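Local coordinates for appr-1-p processing domain protein (Thermus aquaticus Y51MC23, PDB 5M31) that is a macro-domain protein of the Appr-1-p processing family, built as a mixed beta-sheet packed between helices, at residues Glu25-Thr30 against Ser120-Pro125. Residues are numbered along the deposited sequence; the frame is centred on the assembly and turned at random.
Sequences EALVNT and SIALPP
V28 N donates to A122 O at 2.9 Å. A122 N in turn donates to A26 O at 3.0 Å. These two bonds pair strand 26-30 with strand 120-123 in parallel, and L27 lies beside A122. A26 O is also approached by the CA-H of I121, a weak addition to the bond from A122 N.

Side chains pack most closely on the face of A26, V28 and I121. There the CD1 tip of I121 sits between A26 CB and V28 CG2, 3.8 and 3.9 Å away. CG1 of I121 is anti to the backbone N (chi1 -170°), and the extended second torsion then takes CD1 on to V28. F85 of the adjacent strand 83-88 touches A26 and I121 here. V28 CG2 also meets L123 CG at 4.1 Å. On the other face the strands share one side-chain contact, L27 CD2 against A122 CB, while F45 of helix 40-48 packs on L27.

The two strands are neighbours in the central mixed sheet of the macro domain, flanked by strands 153-157 and 83-88. Helix 135-146 packs against L123.

The pairing changes at P124, which has no N-H to give. Its CD lies 3.2 Å from V28 O, a buried carbonyl with no hydrogen-bond partner in the model. A bound glycerol lies close to the P124 ring.

The E25 end is looser and partly exposed. E25 N bonds to S120 OG at 3.0 Å, and only weakly to S120 O, which also takes a weak bond from A26 N. The E25 carboxylate reaches R119 N through OE1.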
# COMPACT_ATOMS: atom_id res chain seq x y z
N GLU A 25 -12.18 -1.65 2.74
CA GLU A 25 -12.02 -3.06 2.37
C GLU A 25 -10.56 -3.45 2.30
O GLU A 25 -10.25 -4.61 2.45
CB GLU A 25 -12.64 -3.34 0.99
CG GLU A 25 -14.16 -3.27 0.96
CD GLU A 25 -14.76 -3.63 -0.38
OE1 GLU A 25 -14.06 -3.86 -1.35
OE2 GLU A 25 -15.99 -3.69 -0.48
N ALA A 26 -9.67 -2.49 1.97
CA ALA A 26 -8.28 -2.81 1.69
C ALA A 26 -7.39 -1.74 2.30
O ALA A 26 -7.71 -0.57 2.16
CB ALA A 26 -8.04 -2.92 0.19
N LEU A 27 -6.29 -2.16 2.91
CA LEU A 27 -5.24 -1.25 3.35
C LEU A 27 -3.99 -1.50 2.54
O LEU A 27 -3.61 -2.65 2.27
CB LEU A 27 -4.89 -1.46 4.81
CG LEU A 27 -6.00 -1.18 5.83
CD1 LEU A 27 -5.43 -1.40 7.23
CD2 LEU A 27 -6.62 0.20 5.68
N VAL A 28 -3.31 -0.42 2.24
CA VAL A 28 -1.94 -0.50 1.65
C VAL A 28 -0.86 -0.35 2.71
O VAL A 28 -0.87 0.62 3.49
CB VAL A 28 -1.76 0.59 0.56
CG1 VAL A 28 -0.36 0.54 -0.01
CG2 VAL A 28 -2.81 0.42 -0.53
N ASN A 29 0.06 -1.29 2.69
CA ASN A 29 1.26 -1.33 3.54
C ASN A 29 2.44 -1.10 2.62
O ASN A 29 2.53 -1.72 1.58
CB ASN A 29 1.36 -2.73 4.10
CG ASN A 29 2.52 -2.91 5.00
OD1 ASN A 29 3.00 -1.97 5.59
ND2 ASN A 29 2.88 -4.14 5.25
N THR A 30 3.34 -0.22 3.00
CA THR A 30 4.52 0.07 2.17
C THR A 30 5.67 -0.83 2.64
O THR A 30 6.02 -0.85 3.85
CB THR A 30 4.88 1.57 2.22
OG1 THR A 30 4.81 2.03 3.55
CG2 THR A 30 3.96 2.38 1.32
N SER A 120 -13.27 0.10 -1.65
CA SER A 120 -12.70 1.14 -0.79
C SER A 120 -11.33 0.72 -0.33
O SER A 120 -11.09 -0.45 -0.07
CB SER A 120 -13.61 1.43 0.41
OG SER A 120 -13.83 0.25 1.14
N ILE A 121 -10.41 1.69 -0.28
CA ILE A 121 -9.01 1.40 0.01
C ILE A 121 -8.39 2.63 0.66
O ILE A 121 -8.77 3.77 0.37
CB ILE A 121 -8.23 1.01 -1.28
CG1 ILE A 121 -6.84 0.47 -0.97
CG2 ILE A 121 -8.24 2.13 -2.29
CD1 ILE A 121 -6.27 -0.40 -2.10
N ALA A 122 -7.45 2.39 1.57
CA ALA A 122 -6.70 3.45 2.22
C ALA A 122 -5.21 3.19 2.08
O ALA A 122 -4.78 2.06 2.19
CB ALA A 122 -7.04 3.57 3.71
N LEU A 123 -4.49 4.29 1.92
CA LEU A 123 -3.08 4.29 1.64
C LEU A 123 -2.35 5.25 2.58
O LEU A 123 -2.88 6.31 2.92
CB LEU A 123 -2.82 4.92 0.29
CG LEU A 123 -2.99 4.48 -1.06
CD1 LEU A 123 -4.48 4.41 -1.33
CD2 LEU A 123 -2.26 5.49 -1.95
N PRO A 124 -1.10 4.92 2.93
CA PRO A 124 -0.20 5.91 3.48
C PRO A 124 0.37 6.79 2.38
O PRO A 124 0.17 6.54 1.23
CB PRO A 124 0.90 5.04 4.12
CG PRO A 124 0.96 3.83 3.28
CD PRO A 124 -0.41 3.66 2.65
N PRO A 125 1.25 7.74 2.74
CA PRO A 125 1.72 8.65 1.68
C PRO A 125 2.89 8.08 0.82
O PRO A 125 3.70 8.85 0.32
CB PRO A 125 2.10 9.91 2.45
CG PRO A 125 2.23 9.52 3.89
CD PRO A 125 1.42 8.28 4.09